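Local coordinates for putative Ribokinase II (Escherichia coli O6, PDB 3IQ0), which probably transfers a phosphoryl group from ATP to a sugar such as ribose, as a pfkB-family carbohydrate kinase that binds ATP with magnesium, at residues D124-I127 with L128-C131; S140-S143 with F144-D148; V150-A153 with V154-K158; G264-I267 with A268-L272. One frame throughout, in Å; residues are numbered along the deposited sequence.

Contact 1: D124-I127 with L128-C131; sequences DENI and LKDC
In the loop before strand 131-137, an Asx turn and then a type I beta turn from Leu-128 to Cys-131 follow each other, joined where Glu-125 O meets Leu-128 N. Asp-124 makes the first: its OD1 takes the backbone N of Asn-126 at 2.9 Å, nearly straight (169°) but reached from above the carboxylate plane. An aspartate suits this place because its short arm brings an oxygen back over the amides that follow it. Glu-125 O then accepts a weak bond from Leu-128 N at 3.3 Å, and Leu-128 O receives Cys-131 N at 3.1 Å to close the second turn. Leu-128 is the buried residue of the turn, its side chain lying on Phe-7 and on Ala-153 and Ile-156 of helix 144-159. Lys-129 is exposed. Its chain is extended beyond CG and slants past Asn-126, so that CE packs 3.6 Å from Asn-126 CA while NZ stays 4.1 Å from Asn-126 OD1. That lysine touches Asn-126 through its methylene groups, and its charge is 6.1 Å from Glu-125 OE2, measured from NZ, too far for a salt bridge. With one weak backbone bond and a lysine that makes its contact through carbon, the charge of Lys-129 probably adds no more than a loose, long-range attraction toward Glu-125.

Contact 2: S140-S143 with F144-D148; sequences SLFS and FHMVD
Ser-143 is the N-cap of helix 144-159, and Met-146, three residues on, folds back against it. Ser-143 OG receives Met-146 N at 3.2 Å (149°), and His-145 N more weakly; a small hydroxyl suits a cap because it can swing in to replace the missing carbonyl partner of the first turn. The Met-146 side chain, which carries the selenium label in place of sulfur, starts with CB 3.2 Å from Ser-140 O. CG comes next, tucked beside Ser-143 OG and lying over one face of the Phe-142 ring, 4.1 Å from its centroid and 19° off the normal, a CH-pi contact. Bends at chi2 and chi3 then keep SE near the same ring, 4.7 Å from the centroid and oblique to it, in a Met-aromatic contact. The terminal CE turns back to 3.7 Å from Ser-143 OG. A flexible, polarisable chain fits such a curved path between cap and ring, and Leu-118 also touches it. The first full helical bond follows: Ser-143 O accepts Val-147 N at 3.1 Å in the carbonyl plane, while Leu-141 CD2 rests 3.7 Å from Val-147 CA.

Contact 3: V150-A153 with V154-K158; sequences VKKA and VTIVK
Thr-155 returns its hydroxyl to the turn before it: OG1 donates to Lys-151 O at 3.0 Å, and Thr-155 N donates to the same oxygen, also at 3.0 Å. The two donors come from opposite faces of the carbonyl plane, so one oxygen is gripped twice. A chi1 of -61°, which sets OG1 beside the backbone N, is what lets the hydroxyl bend back along the helix, and it allows a polar residue on the exposed side to satisfy itself locally. Val-150 and Val-154 stand a turn apart on the buried side with nearly the same first torsion, CG1 opposite the backbone N in each (173° and 171°). Their methyls meet where Val-150 CG1 lies 4.0 Å from Val-154 CG2, one branched chain crossing the other at a slant. Valine suits this face because its two methyls give a compact apolar surface for the strands; the helix already limits its first torsion, so packing probably costs little further freedom. Ile-156 runs CG1 and CD1 back over the preceding turn, CG1 coming 3.2 Å from Lys-152 O, whose bond from Ile-156 N is 3.0 Å long. Lys-152 is fully extended, and its CE passes 4.2 Å from Ile-156 CD1 before NZ bonds to Ala-120 O. Ala-153, with a single methyl, leaves room for Leu-128 and Phe-134. The helix is the crossover of the beta-alpha-beta unit 131-137, 144-159, 163-167: Val-150, Val-154 and Val-157 lie on strand 131-137, Val-154 also meets Ile-164 of strand 163-167, and Lys-151 makes a cation-pi contact with Phe-186 of helix 178-189.

Contact 4: G264-I267 with A268-L272; sequences GAWI and ACRQL
One water joins Trp-266 to Arg-270, accepting from Arg-270 NE at 2.9 Å and, more weakly, from Trp-266 NE1 at 3.0 Å. It lies in the plane of the guanidinium, at its edge. Between the two residues there is a CH-pi contact: Arg-270 CG sits over one face of the indole, 3.8 Å from the centroid of the five-membered ring and 21° off the normal, and CD follows at 3.8 Å from Trp-266 CZ2. The side chains run alongside each other in the same direction, with indole and guanidinium planes 36° apart. Arginine suits the place because its methylenes can cover the ring while its charged end reaches further, NH2 to a salt bridge with Glu-224 and NH1 to Phe-274 O. Both residues belong to helix 258-271, at whose start lies a Gly-Ala-Gly-Asp sequence that, as in other pfkB kinases, probably forms the anion hole. Small residues fill its close-packed sides: Ala-265 meets Cys-286 of helix 276-290, and Ala-268 lies against Leu-50 and Val-52. The helix bonds are short here, Ala-268 N to Gly-264 O and Cys-269 N to Ala-265 O both 2.8 Å. Cys-269 SG, turned back beside its own backbone N (chi1 -74°), comes to 3.1 Å from Ala-265 O. Ile-267 CD1 borders the indole edge in plane, and the same residue packs on Val-6 of strand 5-9.

Overall arrangement
Contacts 1, 2, 3 and 4 follow one another along the chain. The first three belong to or lead into one beta-alpha-beta unit: contact 1 leads into strand 131-137, contact 2 caps helix 144-159 and contact 3 lies further along that helix. Contact 1 touches contact 3, their centres 10 Å apart, mainly through Ile-156, and contact 2 meets contact 3 where Leu-141 packs on Val-150, at 13 Å between centres. Contact 4, on helix 258-271, is 26 Å from contact 2 between centres, on the opposite side of the chain's centre, and packs on strands 5-9 and 224-228 of the same nine-stranded sheet. The side chains of Ala-265 and Ser-140 are about 9 Å and 11 Å from the ATP, so contacts 4 and 2 lie near the nucleotide.

Contact 1: D124-I127 with L128-C131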
ATOM      1  N   ASP B 124     -19.055  -9.657  15.762  1.00 60.79           N
ATOM      2  CA  ASP B 124     -20.491  -9.637  16.075  1.00 60.89           C
ATOM      3  C   ASP B 124     -20.878 -11.016  16.604  1.00 60.61           C
ATOM      4  O   ASP B 124     -20.137 -11.629  17.372  1.00 61.39           O
ATOM      5  CB  ASP B 124     -21.337  -9.332  14.830  1.00 60.24           C
ATOM      6  CG  ASP B 124     -22.633  -8.619  15.161  1.00 60.02           C
ATOM      7  OD1 ASP B 124     -23.371  -9.095  16.045  1.00 58.86           O
ATOM      8  OD2 ASP B 124     -22.915  -7.580  14.527  1.00 60.14           O
ATOM      9  N   GLU B 125     -22.049 -11.486  16.185  1.00 59.68           N
ATOM     10  CA  GLU B 125     -22.576 -12.793  16.562  1.00 58.43           C
ATOM     11  C   GLU B 125     -23.976 -12.883  15.966  1.00 56.45           C
ATOM     12  O   GLU B 125     -24.538 -13.965  15.823  1.00 57.05           O
ATOM     13  CB  GLU B 125     -22.622 -12.971  18.084  1.00 61.25           C
ATOM     14  CG  GLU B 125     -23.686 -12.179  18.817  1.00 64.69           C
ATOM     15  CD  GLU B 125     -23.582 -10.685  18.585  1.00 67.62           C
ATOM     16  OE1 GLU B 125     -22.464 -10.137  18.712  1.00 68.89           O
ATOM     17  OE2 GLU B 125     -24.623 -10.058  18.286  1.00 68.51           O
ATOM     18  N   ASN B 126     -24.525 -11.721  15.624  1.00 53.50           N
ATOM     19  CA  ASN B 126     -25.827 -11.632  14.990  1.00 50.99           C
ATOM     20  C   ASN B 126     -25.557 -12.076  13.556  1.00 48.85           C
ATOM     21  O   ASN B 126     -26.458 -12.487  12.826  1.00 48.54           O
ATOM     22  CB  ASN B 126     -26.325 -10.183  15.002  1.00 52.75           C
ATOM     23  CG  ASN B 126     -27.472  -9.948  14.027  1.00 55.20           C
ATOM     24  OD1 ASN B 126     -28.588 -10.440  14.224  1.00 56.16           O
ATOM     25  ND2 ASN B 126     -27.201  -9.191  12.967  1.00 54.64           N
ATOM     26  N   ILE B 127     -24.288 -11.980  13.173  1.00 45.47           N
ATOM     27  CA  ILE B 127     -23.827 -12.357  11.844  1.00 43.54           C
ATOM     28  C   ILE B 127     -23.462 -13.840  11.790  1.00 40.85           C
ATOM     29  O   ILE B 127     -23.562 -14.473  10.741  1.00 39.81           O
ATOM     30  CB  ILE B 127     -22.580 -11.518  11.436  1.00 43.86           C
ATOM     31  CG1 ILE B 127     -22.978 -10.062  11.220  1.00 44.97           C
ATOM     32  CG2 ILE B 127     -21.938 -12.094  10.182  1.00 42.53           C
ATOM     33  CD1 ILE B 127     -21.824  -9.154  10.858  1.00 46.38           C
ATOM     34  N   LEU B 128     -23.046 -14.390  12.925  1.00 37.67           N
ATOM     35  CA  LEU B 128     -22.651 -15.793  12.989  1.00 36.86           C
ATOM     36  C   LEU B 128     -23.690 -16.710  13.621  1.00 37.05           C
ATOM     37  O   LEU B 128     -23.383 -17.853  13.957  1.00 36.65           O
ATOM     38  CB  LEU B 128     -21.336 -15.923  13.761  1.00 34.37           C
ATOM     39  CG  LEU B 128     -20.081 -15.351  13.096  1.00 34.49           C
ATOM     40  CD1 LEU B 128     -18.955 -15.249  14.119  1.00 32.81           C
ATOM     41  CD2 LEU B 128     -19.673 -16.244  11.926  1.00 32.00           C
ATOM     42  N   LYS B 129     -24.916 -16.218  13.776  1.00 37.10           N
ATOM     43  CA  LYS B 129     -25.977 -17.012  14.387  1.00 38.70           C
ATOM     44  C   LYS B 129     -26.229 -18.359  13.716  1.00 37.83           C
ATOM     45  O   LYS B 129     -26.397 -19.370  14.395  1.00 36.99           O
ATOM     46  CB  LYS B 129     -27.284 -16.214  14.431  1.00 41.43           C
ATOM     47  CG  LYS B 129     -27.220 -15.016  15.364  1.00 46.17           C
ATOM     48  CD  LYS B 129     -28.600 -14.488  15.713  1.00 49.04           C
ATOM     49  CE  LYS B 129     -28.503 -13.376  16.753  1.00 50.45           C
ATOM     50  NZ  LYS B 129     -29.844 -12.940  17.231  1.00 52.90           N
ATOM     51  N   ASP B 130     -26.254 -18.381  12.389  1.00 36.48           N
ATOM     52  CA  ASP B 130     -26.500 -19.630  11.681  1.00 34.90           C
ATOM     53  C   ASP B 130     -25.223 -20.250  11.132  1.00 32.67           C
ATOM     54  O   ASP B 130     -25.267 -21.068  10.215  1.00 32.37           O
ATOM     55  CB  ASP B 130     -27.503 -19.410  10.546  1.00 36.30           C
ATOM     56  CG  ASP B 130     -28.834 -18.853  11.038  1.00 38.72           C
ATOM     57  OD1 ASP B 130     -29.385 -19.393  12.021  1.00 39.09           O
ATOM     58  OD2 ASP B 130     -29.335 -17.880  10.436  1.00 39.62           O
ATOM     59  N   CYS B 131     -24.081 -19.867  11.692  1.00 29.65           N
ATOM     60  CA  CYS B 131     -22.821 -20.431  11.231  1.00 27.15           C
ATOM     61  C   CYS B 131     -22.557 -21.748  11.941  1.00 27.03           C
ATOM     62  O   CYS B 131     -22.389 -21.787  13.162  1.00 26.19           O
ATOM     63  CB  CYS B 131     -21.659 -19.479  11.487  1.00 26.36           C
ATOM     64  SG  CYS B 131     -20.079 -20.198  11.003  1.00 26.13           S
TER

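Contact 2: S140-S143 with F144-D148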
ATOM      1  N   SER B 140      -3.874 -15.229   8.755  1.00 24.94           N
ATOM      2  CA  SER B 140      -4.546 -14.051   9.290  1.00 27.36           C
ATOM      3  C   SER B 140      -4.071 -13.661  10.685  1.00 28.46           C
ATOM      4  O   SER B 140      -4.247 -12.525  11.110  1.00 30.34           O
ATOM      5  CB  SER B 140      -6.058 -14.284   9.337  1.00 27.61           C
ATOM      6  OG  SER B 140      -6.560 -14.634   8.064  1.00 29.82           O
ATOM      7  N   LEU B 141      -3.471 -14.604  11.400  1.00 30.12           N
ATOM      8  CA  LEU B 141      -3.015 -14.336  12.760  1.00 32.24           C
ATOM      9  C   LEU B 141      -1.640 -13.681  12.811  1.00 32.56           C
ATOM     10  O   LEU B 141      -0.653 -14.333  13.143  1.00 31.54           O
ATOM     11  CB  LEU B 141      -3.004 -15.640  13.560  1.00 32.81           C
ATOM     12  CG  LEU B 141      -4.345 -16.380  13.574  1.00 35.09           C
ATOM     13  CD1 LEU B 141      -4.223 -17.680  14.358  1.00 36.24           C
ATOM     14  CD2 LEU B 141      -5.406 -15.478  14.181  1.00 35.22           C
ATOM     15  N   PHE B 142      -1.585 -12.392  12.482  1.00 32.56           N
ATOM     16  CA  PHE B 142      -0.328 -11.656  12.491  1.00 34.71           C
ATOM     17  C   PHE B 142      -0.313 -10.500  13.490  1.00 35.61           C
ATOM     18  O   PHE B 142       0.567  -9.639  13.436  1.00 36.40           O
ATOM     19  CB  PHE B 142       0.002 -11.146  11.077  1.00 34.01           C
ATOM     20  CG  PHE B 142      -1.084 -10.302  10.448  1.00 32.57           C
ATOM     21  CD1 PHE B 142      -1.346  -9.015  10.908  1.00 32.32           C
ATOM     22  CD2 PHE B 142      -1.825 -10.789   9.373  1.00 31.69           C
ATOM     23  CE1 PHE B 142      -2.329  -8.224  10.305  1.00 32.52           C
ATOM     24  CE2 PHE B 142      -2.807 -10.008   8.765  1.00 31.10           C
ATOM     25  CZ  PHE B 142      -3.060  -8.724   9.230  1.00 33.05           C
ATOM     26  N   SER B 143      -1.284 -10.487  14.399  1.00 37.18           N
ATOM     27  CA  SER B 143      -1.378  -9.447  15.426  1.00 39.00           C
ATOM     28  C   SER B 143      -2.345  -9.905  16.514  1.00 40.36           C
ATOM     29  O   SER B 143      -3.210 -10.747  16.265  1.00 39.18           O
ATOM     30  CB  SER B 143      -1.873  -8.126  14.828  1.00 38.67           C
ATOM     31  OG  SER B 143      -3.285  -8.065  14.811  1.00 40.92           O
ATOM     32  N   PHE B 144      -2.206  -9.347  17.714  1.00 40.74           N
ATOM     33  CA  PHE B 144      -3.069  -9.736  18.822  1.00 42.14           C
ATOM     34  C   PHE B 144      -4.521  -9.340  18.563  1.00 41.90           C
ATOM     35  O   PHE B 144      -5.439  -9.942  19.118  1.00 42.76           O
ATOM     36  CB  PHE B 144      -2.557  -9.129  20.139  1.00 43.87           C
ATOM     37  CG  PHE B 144      -2.990  -7.709  20.374  1.00 46.02           C
ATOM     38  CD1 PHE B 144      -4.207  -7.436  20.993  1.00 46.96           C
ATOM     39  CD2 PHE B 144      -2.184  -6.644  19.978  1.00 47.11           C
ATOM     40  CE1 PHE B 144      -4.615  -6.123  21.218  1.00 48.37           C
ATOM     41  CE2 PHE B 144      -2.582  -5.327  20.198  1.00 48.34           C
ATOM     42  CZ  PHE B 144      -3.802  -5.066  20.820  1.00 48.27           C
ATOM     43  N   HIS B 145      -4.725  -8.330  17.721  1.00 40.79           N
ATOM     44  CA  HIS B 145      -6.070  -7.878  17.374  1.00 40.66           C
ATOM     45  C   HIS B 145      -6.750  -8.909  16.481  1.00 40.84           C
ATOM     46  O   HIS B 145      -7.961  -9.111  16.559  1.00 39.30           O
ATOM     47  CB  HIS B 145      -6.006  -6.542  16.639  1.00 43.11           C
ATOM     48  CG  HIS B 145      -5.909  -5.357  17.545  1.00 47.21           C
ATOM     49  ND1 HIS B 145      -5.066  -4.294  17.293  1.00 48.61           N
ATOM     50  CD2 HIS B 145      -6.574  -5.047  18.683  1.00 48.00           C
ATOM     51  CE1 HIS B 145      -5.217  -3.383  18.238  1.00 50.30           C
ATOM     52  NE2 HIS B 145      -6.127  -3.816  19.094  1.00 49.74           N
HETATM   53  N   MSE B 146      -5.959  -9.550  15.628  1.00 41.14           N
HETATM   54  CA  MSE B 146      -6.468 -10.567  14.717  1.00 42.66           C
HETATM   55  C   MSE B 146      -6.825 -11.826  15.496  1.00 41.81           C
HETATM   56  O   MSE B 146      -7.895 -12.405  15.296  1.00 41.51           O
HETATM   57  CB  MSE B 146      -5.413 -10.903  13.658  1.00 44.97           C
HETATM   58  CG  MSE B 146      -4.894  -9.711  12.868  1.00 48.46           C
HETATM   59 SE   MSE B 146      -6.262  -8.772  11.880  1.00 53.72          SE
HETATM   60  CE  MSE B 146      -6.424  -7.212  13.018  1.00 54.27           C
ATOM     61  N   VAL B 147      -5.932 -12.246  16.390  1.00 40.84           N
ATOM     62  CA  VAL B 147      -6.175 -13.444  17.189  1.00 40.87           C
ATOM     63  C   VAL B 147      -7.402 -13.245  18.073  1.00 40.97           C
ATOM     64  O   VAL B 147      -8.153 -14.187  18.322  1.00 41.87           O
ATOM     65  CB  VAL B 147      -4.958 -13.797  18.083  1.00 40.43           C
ATOM     66  CG1 VAL B 147      -3.687 -13.805  17.256  1.00 39.54           C
ATOM     67  CG2 VAL B 147      -4.845 -12.815  19.227  1.00 40.90           C
ATOM     68  N   ASP B 148      -7.601 -12.017  18.542  1.00 40.78           N
ATOM     69  CA  ASP B 148      -8.746 -11.709  19.386  1.00 41.28           C
ATOM     70  C   ASP B 148     -10.043 -11.842  18.598  1.00 40.03           C
ATOM     71  O   ASP B 148     -10.993 -12.479  19.054  1.00 38.93           O
ATOM     72  CB  ASP B 148      -8.620 -10.293  19.956  1.00 42.87           C
ATOM     73  CG  ASP B 148      -7.650 -10.218  21.123  1.00 44.90           C
ATOM     74  OD1 ASP B 148      -6.935 -11.211  21.373  1.00 45.74           O
ATOM     75  OD2 ASP B 148      -7.604  -9.160  21.788  1.00 46.29           O
TER

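Contact 3: V150-A153 with V154-K158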
ATOM      1  N   VAL B 150     -10.550 -13.544  15.965  1.00 34.57           N
ATOM      2  CA  VAL B 150     -10.730 -14.958  15.679  1.00 34.67           C
ATOM      3  C   VAL B 150     -11.164 -15.753  16.912  1.00 34.60           C
ATOM      4  O   VAL B 150     -12.036 -16.613  16.823  1.00 33.42           O
ATOM      5  CB  VAL B 150      -9.436 -15.566  15.106  1.00 35.03           C
ATOM      6  CG1 VAL B 150      -9.580 -17.068  14.971  1.00 36.10           C
ATOM      7  CG2 VAL B 150      -9.142 -14.949  13.749  1.00 34.25           C
ATOM      8  N   LYS B 151     -10.563 -15.470  18.063  1.00 34.34           N
ATOM      9  CA  LYS B 151     -10.936 -16.177  19.288  1.00 34.27           C
ATOM     10  C   LYS B 151     -12.410 -15.954  19.629  1.00 33.42           C
ATOM     11  O   LYS B 151     -13.111 -16.889  20.010  1.00 33.37           O
ATOM     12  CB  LYS B 151     -10.055 -15.728  20.460  1.00 35.63           C
ATOM     13  CG  LYS B 151      -8.624 -16.246  20.387  1.00 36.73           C
ATOM     14  CD  LYS B 151      -7.822 -15.900  21.637  1.00 37.15           C
ATOM     15  CE  LYS B 151      -6.445 -16.549  21.593  1.00 38.98           C
ATOM     16  NZ  LYS B 151      -5.632 -16.289  22.823  1.00 39.37           N
ATOM     17  N   LYS B 152     -12.876 -14.716  19.480  1.00 31.05           N
ATOM     18  CA  LYS B 152     -14.265 -14.372  19.767  1.00 30.67           C
ATOM     19  C   LYS B 152     -15.208 -15.128  18.832  1.00 31.84           C
ATOM     20  O   LYS B 152     -16.155 -15.774  19.278  1.00 32.15           O
ATOM     21  CB  LYS B 152     -14.478 -12.865  19.597  1.00 30.56           C
ATOM     22  CG  LYS B 152     -15.916 -12.407  19.802  1.00 31.60           C
ATOM     23  CD  LYS B 152     -16.078 -10.914  19.532  1.00 32.18           C
ATOM     24  CE  LYS B 152     -17.553 -10.512  19.491  1.00 33.12           C
ATOM     25  NZ  LYS B 152     -17.776  -9.051  19.239  1.00 31.64           N
ATOM     26  N   ALA B 153     -14.938 -15.037  17.534  1.00 31.51           N
ATOM     27  CA  ALA B 153     -15.752 -15.709  16.528  1.00 30.85           C
ATOM     28  C   ALA B 153     -15.804 -17.208  16.807  1.00 30.21           C
ATOM     29  O   ALA B 153     -16.863 -17.824  16.729  1.00 29.14           O
ATOM     30  CB  ALA B 153     -15.174 -15.448  15.136  1.00 31.83           C
ATOM     31  N   VAL B 154     -14.658 -17.792  17.144  1.00 30.55           N
ATOM     32  CA  VAL B 154     -14.601 -19.218  17.434  1.00 32.89           C
ATOM     33  C   VAL B 154     -15.452 -19.604  18.640  1.00 34.24           C
ATOM     34  O   VAL B 154     -16.130 -20.630  18.624  1.00 35.59           O
ATOM     35  CB  VAL B 154     -13.157 -19.677  17.679  1.00 32.90           C
ATOM     36  CG1 VAL B 154     -13.149 -21.107  18.181  1.00 35.24           C
ATOM     37  CG2 VAL B 154     -12.367 -19.590  16.394  1.00 33.69           C
ATOM     38  N   THR B 155     -15.411 -18.790  19.688  1.00 34.62           N
ATOM     39  CA  THR B 155     -16.193 -19.064  20.888  1.00 34.80           C
ATOM     40  C   THR B 155     -17.673 -19.033  20.538  1.00 34.45           C
ATOM     41  O   THR B 155     -18.444 -19.892  20.969  1.00 35.12           O
ATOM     42  CB  THR B 155     -15.922 -18.014  21.984  1.00 35.14           C
ATOM     43  OG1 THR B 155     -14.537 -18.053  22.350  1.00 36.32           O
ATOM     44  CG2 THR B 155     -16.777 -18.291  23.212  1.00 35.01           C
ATOM     45  N   ILE B 156     -18.058 -18.037  19.749  1.00 33.42           N
ATOM     46  CA  ILE B 156     -19.442 -17.883  19.326  1.00 32.46           C
ATOM     47  C   ILE B 156     -19.930 -19.098  18.548  1.00 32.69           C
ATOM     48  O   ILE B 156     -20.997 -19.633  18.833  1.00 32.04           O
ATOM     49  CB  ILE B 156     -19.606 -16.635  18.436  1.00 32.76           C
ATOM     50  CG1 ILE B 156     -19.363 -15.376  19.268  1.00 33.23           C
ATOM     51  CG2 ILE B 156     -20.988 -16.622  17.799  1.00 31.62           C
ATOM     52  CD1 ILE B 156     -19.573 -14.091  18.510  1.00 32.07           C
ATOM     53  N   VAL B 157     -19.140 -19.533  17.571  1.00 32.76           N
ATOM     54  CA  VAL B 157     -19.506 -20.676  16.743  1.00 31.18           C
ATOM     55  C   VAL B 157     -19.563 -21.988  17.519  1.00 33.12           C
ATOM     56  O   VAL B 157     -20.474 -22.788  17.317  1.00 32.91           O
ATOM     57  CB  VAL B 157     -18.534 -20.833  15.553  1.00 30.17           C
ATOM     58  CG1 VAL B 157     -18.895 -22.067  14.736  1.00 28.36           C
ATOM     59  CG2 VAL B 157     -18.581 -19.589  14.683  1.00 27.97           C
ATOM     60  N   LYS B 158     -18.594 -22.219  18.397  1.00 34.13           N
ATOM     61  CA  LYS B 158     -18.602 -23.452  19.172  1.00 36.46           C
ATOM     62  C   LYS B 158     -19.758 -23.446  20.169  1.00 36.99           C
ATOM     63  O   LYS B 158     -20.254 -24.501  20.556  1.00 38.01           O
ATOM     64  CB  LYS B 158     -17.262 -23.652  19.889  1.00 36.47           C
ATOM     65  CG  LYS B 158     -16.120 -24.019  18.953  1.00 36.25           C
ATOM     66  CD  LYS B 158     -14.840 -24.321  19.715  1.00 38.32           C
ATOM     67  CE  LYS B 158     -14.831 -25.733  20.287  1.00 37.84           C
ATOM     68  NZ  LYS B 158     -14.540 -26.768  19.248  1.00 38.40           N
TER

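Contact 4: G264-I267 with A268-L272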
ATOM      1  N   GLY B 264     -11.622 -24.712   0.234  1.00 17.22           N
ATOM      2  CA  GLY B 264     -13.027 -24.392   0.038  1.00 16.55           C
ATOM      3  C   GLY B 264     -13.761 -25.596  -0.517  1.00 18.95           C
ATOM      4  O   GLY B 264     -14.865 -25.927  -0.072  1.00 18.58           O
ATOM      5  N   ALA B 265     -13.140 -26.253  -1.492  1.00 16.39           N
ATOM      6  CA  ALA B 265     -13.729 -27.438  -2.110  1.00 18.15           C
ATOM      7  C   ALA B 265     -14.011 -28.529  -1.073  1.00 19.60           C
ATOM      8  O   ALA B 265     -15.095 -29.117  -1.060  1.00 20.94           O
ATOM      9  CB  ALA B 265     -12.805 -27.972  -3.188  1.00 16.81           C
ATOM     10  N   TRP B 266     -13.042 -28.799  -0.205  1.00 19.32           N
ATOM     11  CA  TRP B 266     -13.228 -29.831   0.813  1.00 18.95           C
ATOM     12  C   TRP B 266     -14.415 -29.508   1.717  1.00 17.98           C
ATOM     13  O   TRP B 266     -15.353 -30.309   1.863  1.00 20.40           O
ATOM     14  CB  TRP B 266     -11.960 -29.993   1.672  1.00 19.00           C
ATOM     15  CG  TRP B 266     -12.194 -30.871   2.884  1.00 18.45           C
ATOM     16  CD1 TRP B 266     -12.612 -30.469   4.126  1.00 19.99           C
ATOM     17  CD2 TRP B 266     -12.135 -32.302   2.926  1.00 17.23           C
ATOM     18  NE1 TRP B 266     -12.821 -31.567   4.936  1.00 18.11           N
ATOM     19  CE2 TRP B 266     -12.537 -32.704   4.222  1.00 19.30           C
ATOM     20  CE3 TRP B 266     -11.787 -33.286   1.992  1.00 17.39           C
ATOM     21  CZ2 TRP B 266     -12.596 -34.052   4.605  1.00 18.42           C
ATOM     22  CZ3 TRP B 266     -11.846 -34.629   2.376  1.00 19.04           C
ATOM     23  CH2 TRP B 266     -12.248 -34.995   3.669  1.00 19.01           C
ATOM     24  N   ILE B 267     -14.371 -28.329   2.321  1.00 15.53           N
ATOM     25  CA  ILE B 267     -15.420 -27.899   3.230  1.00 15.66           C
ATOM     26  C   ILE B 267     -16.791 -27.847   2.566  1.00 16.77           C
ATOM     27  O   ILE B 267     -17.783 -28.285   3.151  1.00 16.08           O
ATOM     28  CB  ILE B 267     -15.093 -26.515   3.830  1.00 13.60           C
ATOM     29  CG1 ILE B 267     -13.768 -26.585   4.602  1.00 16.39           C
ATOM     30  CG2 ILE B 267     -16.205 -26.076   4.752  1.00 14.40           C
ATOM     31  CD1 ILE B 267     -13.821 -27.490   5.836  1.00 17.86           C
ATOM     32  N   ALA B 268     -16.855 -27.324   1.346  1.00 15.31           N
ATOM     33  CA  ALA B 268     -18.140 -27.236   0.651  1.00 15.40           C
ATOM     34  C   ALA B 268     -18.657 -28.617   0.256  1.00 16.47           C
ATOM     35  O   ALA B 268     -19.838 -28.922   0.430  1.00 18.66           O
ATOM     36  CB  ALA B 268     -18.011 -26.346  -0.582  1.00 17.11           C
ATOM     37  N   CYS B 269     -17.773 -29.463  -0.260  1.00 16.51           N
ATOM     38  CA  CYS B 269     -18.184 -30.803  -0.673  1.00 17.53           C
ATOM     39  C   CYS B 269     -18.682 -31.611   0.503  1.00 19.86           C
ATOM     40  O   CYS B 269     -19.626 -32.394   0.376  1.00 21.33           O
ATOM     41  CB  CYS B 269     -17.032 -31.531  -1.353  1.00 14.61           C
ATOM     42  SG  CYS B 269     -16.727 -30.920  -2.998  1.00 22.28           S
ATOM     43  N   ARG B 270     -18.040 -31.433   1.650  1.00 19.54           N
ATOM     44  CA  ARG B 270     -18.464 -32.138   2.845  1.00 20.23           C
ATOM     45  C   ARG B 270     -19.843 -31.622   3.256  1.00 19.59           C
ATOM     46  O   ARG B 270     -20.680 -32.400   3.707  1.00 19.23           O
ATOM     47  CB  ARG B 270     -17.438 -31.942   3.968  1.00 19.77           C
ATOM     48  CG  ARG B 270     -16.138 -32.679   3.696  1.00 22.82           C
ATOM     49  CD  ARG B 270     -16.344 -34.195   3.754  1.00 23.66           C
ATOM     50  NE  ARG B 270     -16.266 -34.690   5.125  1.00 27.26           N
ATOM     51  CZ  ARG B 270     -16.630 -35.909   5.512  1.00 28.11           C
ATOM     52  NH1 ARG B 270     -17.114 -36.779   4.632  1.00 31.18           N
ATOM     53  NH2 ARG B 270     -16.491 -36.262   6.783  1.00 28.67           N
ATOM     54  N   GLN B 271     -20.082 -30.320   3.085  1.00 19.24           N
ATOM     55  CA  GLN B 271     -21.389 -29.744   3.425  1.00 20.75           C
ATOM     56  C   GLN B 271     -22.471 -30.306   2.505  1.00 21.35           C
ATOM     57  O   GLN B 271     -23.645 -30.360   2.875  1.00 23.01           O
ATOM     58  CB  GLN B 271     -21.392 -28.219   3.292  1.00 20.61           C
ATOM     59  CG  GLN B 271     -20.750 -27.464   4.451  1.00 24.38           C
ATOM     60  CD  GLN B 271     -21.216 -27.964   5.808  1.00 25.01           C
ATOM     61  OE1 GLN B 271     -20.615 -28.873   6.388  1.00 25.54           O
ATOM     62  NE2 GLN B 271     -22.298 -27.381   6.318  1.00 23.27           N
ATOM     63  N   LEU B 272     -22.080 -30.714   1.303  1.00 21.22           N
ATOM     64  CA  LEU B 272     -23.040 -31.266   0.354  1.00 21.91           C
ATOM     65  C   LEU B 272     -23.183 -32.774   0.558  1.00 23.55           C
ATOM     66  O   LEU B 272     -23.781 -33.468  -0.259  1.00 24.59           O
ATOM     67  CB  LEU B 272     -22.606 -30.951  -1.083  1.00 20.42           C
ATOM     68  CG  LEU B 272     -22.493 -29.458  -1.427  1.00 22.63           C
ATOM     69  CD1 LEU B 272     -21.944 -29.293  -2.826  1.00 20.72           C
ATOM     70  CD2 LEU B 272     -23.849 -28.779  -1.298  1.00 20.91           C
TER
HETATM   71  O   HOH W   1     -14.698 -32.946   6.769  1.00 37.17           O